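Local coordinates for endoglucanase A (Clostridium acetobutylicum, PDB 3IK2), which probably hydrolyses internal beta-1,4-glucosidic linkages in cellulose, as an endoglucanase of glycoside hydrolase family 44, at residues A[272-277]-A[333-338]. Sequence-based numbering, arbitrary orientation.
Sequences DALDLH and PKVKSS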
# COMPACT_ATOMS: atom_id res chain seq x y z
N ASP A 272 8.41 -10.32 7.25
CA ASP A 272 9.20 -9.17 6.80
C ASP A 272 8.46 -7.85 6.93
O ASP A 272 9.04 -6.87 7.36
CB ASP A 272 9.71 -9.36 5.39
CG ASP A 272 10.67 -10.50 5.29
OD1 ASP A 272 11.83 -10.33 5.71
OD2 ASP A 272 10.24 -11.58 4.84
N ALA A 273 7.18 -7.83 6.55
CA ALA A 273 6.42 -6.60 6.54
C ALA A 273 5.08 -6.78 7.24
O ALA A 273 4.26 -7.61 6.82
CB ALA A 273 6.21 -6.08 5.08
N LEU A 274 4.87 -5.99 8.30
CA LEU A 274 3.55 -5.88 8.90
C LEU A 274 2.66 -5.18 7.87
O LEU A 274 2.90 -4.01 7.53
CB LEU A 274 3.58 -5.07 10.21
CG LEU A 274 2.19 -4.92 10.88
CD1 LEU A 274 1.71 -6.28 11.46
CD2 LEU A 274 2.19 -3.82 11.93
N ASP A 275 1.69 -5.90 7.33
CA ASP A 275 0.91 -5.38 6.22
C ASP A 275 -0.51 -5.00 6.63
O ASP A 275 -1.23 -5.77 7.27
CB ASP A 275 0.91 -6.36 5.06
CG ASP A 275 0.20 -5.82 3.83
OD1 ASP A 275 0.55 -4.71 3.35
OD2 ASP A 275 -0.69 -6.52 3.31
N LEU A 276 -0.90 -3.80 6.24
CA LEU A 276 -2.10 -3.16 6.75
C LEU A 276 -2.84 -2.53 5.58
O LEU A 276 -2.22 -2.15 4.59
CB LEU A 276 -1.67 -2.06 7.75
CG LEU A 276 -1.52 -2.27 9.26
CD1 LEU A 276 -1.24 -3.68 9.76
CD2 LEU A 276 -0.60 -1.23 9.94
N HIS A 277 -4.16 -2.44 5.69
CA HIS A 277 -4.97 -1.65 4.80
C HIS A 277 -5.52 -0.44 5.54
O HIS A 277 -5.83 -0.52 6.72
CB HIS A 277 -6.11 -2.49 4.20
CG HIS A 277 -5.62 -3.66 3.40
ND1 HIS A 277 -6.45 -4.66 2.96
CD2 HIS A 277 -4.36 -4.00 3.01
CE1 HIS A 277 -5.73 -5.56 2.31
NE2 HIS A 277 -4.46 -5.19 2.34
N PRO A 333 3.35 6.35 13.97
CA PRO A 333 4.11 6.29 15.24
C PRO A 333 3.65 5.19 16.22
O PRO A 333 4.47 4.59 16.91
CB PRO A 333 3.89 7.71 15.84
CG PRO A 333 3.77 8.60 14.61
CD PRO A 333 2.87 7.72 13.69
N LYS A 334 2.35 4.92 16.27
CA LYS A 334 1.78 3.85 17.09
C LYS A 334 2.20 2.48 16.64
O LYS A 334 2.54 1.63 17.44
CB LYS A 334 0.27 3.93 17.04
CG LYS A 334 -0.39 4.52 18.30
CD LYS A 334 0.36 5.65 18.93
CE LYS A 334 0.36 6.85 17.98
NZ LYS A 334 0.73 8.10 18.63
N VAL A 335 2.17 2.26 15.33
CA VAL A 335 2.52 0.99 14.76
C VAL A 335 4.03 0.79 14.91
O VAL A 335 4.49 -0.29 15.21
CB VAL A 335 2.05 0.89 13.30
CG1 VAL A 335 2.63 -0.35 12.65
CG2 VAL A 335 0.54 0.85 13.23
N LYS A 336 4.78 1.86 14.68
CA LYS A 336 6.23 1.88 14.81
C LYS A 336 6.70 1.57 16.24
O LYS A 336 7.62 0.80 16.43
CB LYS A 336 6.73 3.25 14.35
CG LYS A 336 7.95 3.21 13.48
CD LYS A 336 7.59 2.95 12.04
CE LYS A 336 8.72 2.21 11.39
NZ LYS A 336 8.70 2.33 9.92
N SER A 337 6.06 2.16 17.24
CA SER A 337 6.26 1.77 18.65
C SER A 337 5.98 0.28 18.92
O SER A 337 6.75 -0.40 19.64
CB SER A 337 5.36 2.62 19.55
OG SER A 337 4.96 1.89 20.70
N SER A 338 4.87 -0.24 18.40
CA SER A 338 4.61 -1.66 18.48
C SER A 338 5.73 -2.51 17.85
O SER A 338 6.15 -3.49 18.45
CB SER A 338 3.25 -2.01 17.89
OG SER A 338 2.22 -1.29 18.53
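Val-335 divides its two methyls between Leu-274 and Leu-276, so that one short branched side chain on the helix serves two leucines of the strand. CG1 comes within 3.6 Å of Leu-274 CD2, the two side chains lying at a slant to one another. The second methyl, CG2, meets Leu-276 CD2 more loosely, at 4.1 Å, and here the branches approach tip to tip. Rotation about the first side-chain bond of the valine explains the division: CG1 stands anti to the backbone N (chi1 170°), CG2 anti to the carbonyl carbon, and the fork opens toward both partners. In Leu-274, CG lies anti to N (chi1 180°), and the next torsion (chi2 70°, measured to CD1) leaves CD2 roughly anti to CA, so that this methyl carries on across the gap between backbones whose nearest CA atoms, those of Leu-274 and Val-335, are 9.1 Å apart.

This is the layering of a TIM barrel, in which every second residue of a parallel strand faces the surrounding helices. Strand 273-278 is the sixth of eight, and helix 331-342 lies in the connection leading to the seventh, 347-353. The contact therefore belongs to a beta-alpha-beta crossover, and Leu-348 of the seventh strand touches both Leu-276 and Val-335. Ile-252 and Tyr-255 of helix 251-266, in the preceding connection, pack on Leu-274, while Trp-250 adds to the apolar surroundings of Val-335. Asp-275, between the two leucines, instead carries its carboxylate to the hydroxyls of Ser-349 and Ser-351, one oxygen hydrogen-bonded to each, a polar pairing of neighbouring strands.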